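PDB 3JVA: dipeptide Epimerase from Enterococcus faecalis V583, which belongs to the mandelate racemase/muconate lactonizing enzyme family of the enolase superfamily and binds a magnesium ion in its barrel domain. Local coordinates for residues D240-A246 with K267-E273; D259-L265 with I286-C292. All blocks are in the same frame, centred on the assembly; numbering follows the deposited sequence.

Both contacts lie in the barrel domain and are largely buried, with centres about 9 Å apart, and their segments alternate along the chain. Contact 2 is a pair of parallel strands, ordered by backbone hydrogen bonds and by apolar side chains on the helix-facing side. Contact 1 lies where strand 236-239 gives way to its loop, and there side chains do the bonding: one lysine bonds both backbone oxygens and the carboxylate of a magnesium ligand, and one glutamate takes a backbone N-H. The two share elements, since strand 260-263 runs into helix 265-268 and helix 271-284 leads to strand 287-290. They also touch directly, Cys-243 SG packing 3.6 Å from Ile-261 CG2.

Contact 1. Residues D240-A246 with K267-E273; sequences DESCFDA and KCGGIHE. With MG (magnesium ion), chain O.
Across the contact the loop 240-246 passes closest to the end of helix 265-268, with the CA atoms of Asp-245 and Cys-268 4.7 Å apart, while a type I beta turn from Asp-240 to Cys-243 curls round the ammonium group of Lys-267. That group donates to three oxygens of the turn. It forms a salt bridge with Asp-240 OD1 (NZ to OD1 2.7 Å), meeting the oxygen nearly along its C-O bond. It lies almost straight out from the carbonyl of Cys-243 (NZ to O 2.8 Å). To Asp-240 O it comes from above the carbonyl plane, 64° out of it, and the turn's own Cys-243 N takes the opposite face, so this carbonyl oxygen has two donors. The Lys-267 chain is kinked about its CG-CD bond (chi3 -57°), which carries NZ into the turn after CD has passed over one face of the Phe-244 ring, toward its rim. The carboxylate of Asp-240 is thus split between two cations: OD2 binds magnesium at 2.0 Å, with Asp-189, Glu-215 and three waters completing the site, and the lysine probably helps to balance its charge and hold it in position. Glu-241 OE1 and OE2 each accept from one of those waters. Phe-244 O lies against Cys-268 CB (3.0 Å). At the other end Glu-273 OE2 takes the N-H of Ala-246 (N to OE2 2.8 Å), on the anti side of the carboxylate, while Asp-245 OD1 caps helix 246-255 through Asp-248 N. The contact therefore ties the loop between strand 236-239 and helix 246-255 to the junction of helices 265-268 and 271-284, beside strand 260-263, whose Asn-262 O is a further acceptor of Lys-267 NZ: four oxygens round three hydrogens, so not all are full single bonds.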
loop_
_atom_site.group_PDB
_atom_site.type_symbol
_atom_site.label_atom_id
_atom_site.label_comp_id
_atom_site.label_asym_id
_atom_site.label_seq_id
_atom_site.Cartn_x
_atom_site.Cartn_y
_atom_site.Cartn_z
ATOM N N ASP B 240 -3.442 -12.387 -23.719
ATOM C CA ASP B 240 -4.321 -13.302 -24.437
ATOM C C ASP B 240 -4.777 -14.341 -23.413
ATOM O O ASP B 240 -5.825 -14.179 -22.792
ATOM C CB ASP B 240 -3.600 -13.992 -25.602
ATOM C CG ASP B 240 -4.526 -14.913 -26.407
ATOM O OD1 ASP B 240 -5.647 -15.203 -25.943
ATOM O OD2 ASP B 240 -4.135 -15.357 -27.505
ATOM N N GLU B 241 -3.975 -15.387 -23.220
ATOM C CA GLU B 241 -4.314 -16.445 -22.277
ATOM C C GLU B 241 -4.561 -15.944 -20.848
ATOM O O GLU B 241 -5.277 -16.596 -20.085
ATOM C CB GLU B 241 -3.224 -17.533 -22.271
ATOM C CG GLU B 241 -3.207 -18.469 -23.498
ATOM C CD GLU B 241 -2.727 -17.805 -24.789
ATOM O OE1 GLU B 241 -2.071 -16.742 -24.725
ATOM O OE2 GLU B 241 -2.992 -18.366 -25.876
ATOM N N SER B 242 -3.984 -14.798 -20.481
ATOM C CA SER B 242 -4.191 -14.250 -19.137
ATOM C C SER B 242 -5.611 -13.710 -18.987
ATOM O O SER B 242 -6.049 -13.409 -17.876
ATOM C CB SER B 242 -3.192 -13.123 -18.827
ATOM O OG SER B 242 -1.901 -13.641 -18.539
ATOM N N CYS B 243 -6.325 -13.579 -20.103
ATOM C CA CYS B 243 -7.701 -13.091 -20.051
ATOM C C CYS B 243 -8.688 -14.026 -20.732
ATOM O O CYS B 243 -8.726 -14.113 -21.963
ATOM C CB CYS B 243 -7.826 -11.704 -20.686
ATOM S SG CYS B 243 -9.545 -11.076 -20.666
ATOM N N PHE B 244 -9.479 -14.726 -19.923
ATOM C CA PHE B 244 -10.504 -15.631 -20.423
ATOM C C PHE B 244 -11.852 -14.925 -20.319
ATOM O O PHE B 244 -12.562 -14.789 -21.314
ATOM C CB PHE B 244 -10.551 -16.923 -19.600
ATOM C CG PHE B 244 -9.633 -18.004 -20.101
ATOM C CD1 PHE B 244 -8.305 -17.729 -20.394
ATOM C CD2 PHE B 244 -10.098 -19.302 -20.267
ATOM C CE1 PHE B 244 -7.452 -18.730 -20.844
ATOM C CE2 PHE B 244 -9.248 -20.312 -20.718
ATOM C CZ PHE B 244 -7.920 -20.020 -21.006
ATOM N N ASP B 245 -12.178 -14.446 -19.118
ATOM C CA ASP B 245 -13.460 -13.776 -18.874
ATOM C C ASP B 245 -13.400 -12.352 -18.310
ATOM O O ASP B 245 -12.330 -11.777 -18.119
ATOM C CB ASP B 245 -14.327 -14.637 -17.946
ATOM C CG ASP B 245 -13.662 -14.908 -16.604
ATOM O OD1 ASP B 245 -12.883 -14.054 -16.139
ATOM O OD2 ASP B 245 -13.933 -15.976 -16.009
ATOM N N ALA B 246 -14.579 -11.791 -18.039
ATOM C CA ALA B 246 -14.685 -10.436 -17.517
ATOM C C ALA B 246 -13.952 -10.254 -16.199
ATOM O O ALA B 246 -13.382 -9.192 -15.938
ATOM C CB ALA B 246 -16.161 -10.052 -17.347
ATOM N N LYS B 267 -13.012 -18.398 -25.431
ATOM C CA LYS B 267 -12.324 -18.297 -24.143
ATOM C C LYS B 267 -13.299 -17.735 -23.107
ATOM O O LYS B 267 -13.289 -18.141 -21.939
ATOM C CB LYS B 267 -11.143 -17.323 -24.196
ATOM C CG LYS B 267 -9.852 -17.840 -24.799
ATOM C CD LYS B 267 -8.704 -16.876 -24.466
ATOM C CE LYS B 267 -8.993 -15.454 -24.948
ATOM N NZ LYS B 267 -7.880 -14.508 -24.617
ATOM N N CYS B 268 -14.126 -16.782 -23.536
ATOM C CA CYS B 268 -15.060 -16.117 -22.629
ATOM C C CYS B 268 -16.482 -16.661 -22.582
ATOM O O CYS B 268 -17.275 -16.252 -21.732
ATOM C CB CYS B 268 -15.112 -14.613 -22.933
ATOM S SG CYS B 268 -15.758 -14.175 -24.572
ATOM N N GLY B 269 -16.814 -17.575 -23.484
ATOM C CA GLY B 269 -18.153 -18.134 -23.469
ATOM C C GLY B 269 -19.193 -17.347 -24.242
ATOM O O GLY B 269 -20.378 -17.380 -23.900
ATOM N N GLY B 270 -18.762 -16.628 -25.273
ATOM C CA GLY B 270 -19.717 -15.900 -26.085
ATOM C C GLY B 270 -19.707 -14.390 -26.108
ATOM O O GLY B 270 -18.957 -13.740 -25.386
ATOM N N ILE B 271 -20.573 -13.843 -26.959
ATOM C CA ILE B 271 -20.696 -12.405 -27.141
ATOM C C ILE B 271 -21.098 -11.687 -25.862
ATOM O O ILE B 271 -20.579 -10.613 -25.558
ATOM C CB ILE B 271 -21.718 -12.091 -28.268
ATOM C CG1 ILE B 271 -21.140 -12.553 -29.612
ATOM C CG2 ILE B 271 -22.040 -10.598 -28.307
ATOM C CD1 ILE B 271 -22.148 -12.582 -30.752
ATOM N N HIS B 272 -22.016 -12.278 -25.103
ATOM C CA HIS B 272 -22.477 -11.660 -23.859
ATOM C C HIS B 272 -21.319 -11.304 -22.918
ATOM O O HIS B 272 -21.281 -10.203 -22.349
ATOM C CB HIS B 272 -23.454 -12.607 -23.154
ATOM C CG HIS B 272 -24.108 -12.020 -21.941
ATOM N ND1 HIS B 272 -25.181 -11.157 -22.014
ATOM C CD2 HIS B 272 -23.854 -12.195 -20.623
ATOM C CE1 HIS B 272 -25.564 -10.829 -20.792
ATOM N NE2 HIS B 272 -24.776 -11.447 -19.930
ATOM N N GLU B 273 -20.380 -12.229 -22.758
ATOM C CA GLU B 273 -19.231 -12.015 -21.886
ATOM C C GLU B 273 -18.187 -11.131 -22.573
ATOM O O GLU B 273 -17.542 -10.305 -21.927
ATOM C CB GLU B 273 -18.605 -13.362 -21.501
ATOM C CG GLU B 273 -17.508 -13.274 -20.440
ATOM C CD GLU B 273 -18.046 -13.042 -19.034
ATOM O OE1 GLU B 273 -19.285 -13.067 -18.839
ATOM O OE2 GLU B 273 -17.223 -12.845 -18.118
HETATM MG MG MG O . -2.459 -15.430 -28.663
HETATM O O HOH W 1 -2.510 -17.479 -28.548
HETATM O O HOH W 2 -1.180 -15.467 -27.032
HETATM O O HOH W 3 -3.704 -15.797 -30.375
#

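Contact 2. Residues D259-L265 with I286-C292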
loop_
_atom_site.group_PDB
_atom_site.type_symbol
_atom_site.label_atom_id
_atom_site.label_comp_id
_atom_site.label_asym_id
_atom_site.label_seq_id
_atom_site.Cartn_x
_atom_site.Cartn_y
_atom_site.Cartn_z
ATOM N N ASP B 259 -1.099 -3.469 -22.060
ATOM C CA ASP B 259 -1.500 -2.348 -22.900
ATOM C C ASP B 259 -2.787 -2.637 -23.670
ATOM O O ASP B 259 -3.563 -1.727 -23.947
ATOM C CB ASP B 259 -0.406 -2.023 -23.914
ATOM C CG ASP B 259 0.886 -1.608 -23.259
ATOM O OD1 ASP B 259 0.856 -0.647 -22.461
ATOM O OD2 ASP B 259 1.924 -2.240 -23.545
ATOM N N VAL B 260 -2.991 -3.907 -24.013
ATOM C CA VAL B 260 -4.150 -4.334 -24.789
ATOM C C VAL B 260 -4.606 -5.720 -24.351
ATOM O O VAL B 260 -3.814 -6.518 -23.850
ATOM C CB VAL B 260 -3.787 -4.388 -26.297
ATOM C CG1 VAL B 260 -5.002 -4.793 -27.135
ATOM C CG2 VAL B 260 -3.256 -3.046 -26.744
ATOM N N ILE B 261 -5.887 -6.011 -24.539
ATOM C CA ILE B 261 -6.415 -7.317 -24.163
ATOM C C ILE B 261 -7.077 -7.993 -25.355
ATOM O O ILE B 261 -7.889 -7.388 -26.052
ATOM C CB ILE B 261 -7.415 -7.190 -22.987
ATOM C CG1 ILE B 261 -6.641 -6.839 -21.711
ATOM C CG2 ILE B 261 -8.207 -8.486 -22.812
ATOM C CD1 ILE B 261 -7.518 -6.563 -20.493
ATOM N N ASN B 262 -6.712 -9.252 -25.582
ATOM C CA ASN B 262 -7.246 -10.023 -26.699
ATOM C C ASN B 262 -8.411 -10.894 -26.258
ATOM O O ASN B 262 -8.271 -11.768 -25.400
ATOM C CB ASN B 262 -6.134 -10.890 -27.305
ATOM C CG ASN B 262 -6.503 -11.473 -28.663
ATOM O OD1 ASN B 262 -7.359 -10.942 -29.376
ATOM N ND2 ASN B 262 -5.833 -12.559 -29.038
ATOM N N ILE B 263 -9.568 -10.631 -26.849
ATOM C CA ILE B 263 -10.785 -11.380 -26.564
ATOM C C ILE B 263 -10.941 -12.520 -27.561
ATOM O O ILE B 263 -10.602 -12.368 -28.732
ATOM C CB ILE B 263 -12.044 -10.491 -26.748
ATOM C CG1 ILE B 263 -12.013 -9.303 -25.790
ATOM C CG2 ILE B 263 -13.312 -11.329 -26.566
ATOM C CD1 ILE B 263 -13.095 -8.262 -26.092
ATOM N N LYS B 264 -11.433 -13.665 -27.093
ATOM C CA LYS B 264 -11.748 -14.784 -27.983
ATOM C C LYS B 264 -13.077 -15.324 -27.467
ATOM O O LYS B 264 -13.204 -15.639 -26.286
ATOM C CB LYS B 264 -10.686 -15.879 -27.953
ATOM C CG LYS B 264 -9.400 -15.478 -28.658
ATOM C CD LYS B 264 -8.397 -16.621 -28.694
ATOM C CE LYS B 264 -7.070 -16.144 -29.287
ATOM N NZ LYS B 264 -6.050 -17.234 -29.305
ATOM N N LEU B 265 -14.071 -15.415 -28.341
ATOM C CA LEU B 265 -15.378 -15.907 -27.912
ATOM C C LEU B 265 -15.304 -17.296 -27.282
ATOM O O LEU B 265 -16.065 -17.604 -26.359
ATOM C CB LEU B 265 -16.365 -15.920 -29.089
ATOM C CG LEU B 265 -16.667 -14.566 -29.740
ATOM C CD1 LEU B 265 -17.757 -14.742 -30.783
ATOM C CD2 LEU B 265 -17.100 -13.549 -28.681
ATOM N N ILE B 286 -8.106 0.883 -22.114
ATOM C CA ILE B 286 -7.344 -0.189 -22.740
ATOM C C ILE B 286 -8.107 -0.697 -23.960
ATOM O O ILE B 286 -9.294 -1.006 -23.865
ATOM C CB ILE B 286 -7.148 -1.355 -21.742
ATOM C CG1 ILE B 286 -6.269 -0.886 -20.579
ATOM C CG2 ILE B 286 -6.541 -2.564 -22.436
ATOM C CD1 ILE B 286 -6.033 -1.949 -19.529
ATOM N N GLU B 287 -7.441 -0.756 -25.110
ATOM C CA GLU B 287 -8.098 -1.250 -26.312
ATOM C C GLU B 287 -8.140 -2.771 -26.330
ATOM O O GLU B 287 -7.357 -3.440 -25.635
ATOM C CB GLU B 287 -7.383 -0.737 -27.570
ATOM C CG GLU B 287 -7.686 0.717 -27.889
ATOM C CD GLU B 287 -6.888 1.252 -29.072
ATOM O OE1 GLU B 287 -6.477 0.456 -29.940
ATOM O OE2 GLU B 287 -6.684 2.481 -29.135
ATOM N N CYS B 288 -9.063 -3.311 -27.124
ATOM C CA CYS B 288 -9.221 -4.754 -27.252
ATOM C C CYS B 288 -9.013 -5.243 -28.676
ATOM O O CYS B 288 -9.250 -4.520 -29.638
ATOM C CB CYS B 288 -10.630 -5.184 -26.816
ATOM S SG CYS B 288 -10.905 -5.169 -25.031
ATOM N N MET B 289 -8.539 -6.475 -28.796
ATOM C CA MET B 289 -8.396 -7.105 -30.095
ATOM C C MET B 289 -9.267 -8.333 -29.935
ATOM O O MET B 289 -9.586 -8.722 -28.812
ATOM C CB MET B 289 -6.959 -7.551 -30.375
ATOM C CG MET B 289 -6.829 -8.330 -31.687
ATOM S SD MET B 289 -5.105 -8.613 -32.214
ATOM C CE MET B 289 -4.789 -10.206 -31.521
ATOM N N ILE B 290 -9.688 -8.932 -31.039
ATOM C CA ILE B 290 -10.475 -10.147 -30.934
ATOM C C ILE B 290 -9.815 -11.159 -31.857
ATOM O O ILE B 290 -9.473 -10.840 -33.001
ATOM C CB ILE B 290 -11.970 -9.926 -31.308
ATOM C CG1 ILE B 290 -12.753 -11.220 -31.051
ATOM C CG2 ILE B 290 -12.101 -9.482 -32.757
ATOM C CD1 ILE B 290 -14.264 -11.019 -30.880
ATOM N N GLY B 291 -9.592 -12.359 -31.333
ATOM C CA GLY B 291 -8.948 -13.404 -32.108
ATOM C C GLY B 291 -9.826 -14.619 -32.328
ATOM O O GLY B 291 -11.052 -14.541 -32.203
ATOM N N CYS B 292 -9.200 -15.749 -32.646
ATOM C CA CYS B 292 -9.936 -16.981 -32.893
ATOM C C CYS B 292 -9.120 -18.205 -32.516
ATOM O O CYS B 292 -7.907 -18.115 -32.292
ATOM C CB CYS B 292 -10.338 -17.073 -34.372
ATOM S SG CYS B 292 -8.942 -17.070 -35.531
HETATM O O HOH W 4 -4.817 0.035 -25.790
HETATM O O HOH W 5 -13.482 -14.947 -31.070
#
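Strands 260-263 and 287-290 run parallel, their axes 4.4 Å apart at closest approach and inclined by 30°, and Ile-261, Asn-262 and Ile-263 pair with Cys-288, Met-289 and Ile-290. Four backbone bonds alternate between the chains in the parallel pattern: Ile-261 N to Glu-287 O, Met-289 N to Ile-261 O, Ile-263 N to Met-289 O (2.7 Å, 173° at the hydrogen) and Gly-291 N to Ile-263 O (2.8 Å). CA-H...O contacts support the same carbonyls, as from Ile-290 CA to Ile-263 O. Water extends the ladder at both ends, linking Asp-259 O to Glu-287 N and Leu-265 N to Gly-291 O. Apolar contacts gather on the side bearing Ile-261, Ile-263, Cys-288 and Ile-290, which faces helices 271-284 and 298-310. There Ile-263 CD1 touches Cys-288 SG (3.9 Å), and Leu-265 CD2 reaches Ile-290 CD1 just beyond the strand. On the other side, with Val-260, the side chains of Asn-262 and Met-289 run obliquely across one another. The methionine turns at its sulfur (chi3 94°), bringing CE within 3.4 Å of Asn-262 OD1 and against the amide carbon, while ND2 makes a weak hydrogen bond with the magnesium ligand Glu-215. Lys-264 stretches out fully beyond CG, its methylenes passing close along the backbone of Gly-291 and Cys-292 (CG to Gly-291 C 3.8 Å). Lys-264 NZ has a long, weak ion pair with Asp-240. Neighbouring parallel strands joined through helices, here 265-268 and 271-284, form the beta-alpha-beta unit of a TIM-type barrel, and the C-terminal end of strand 260-263 borders the magnesium site, with that of 287-290 next to it, as in the enolase superfamily.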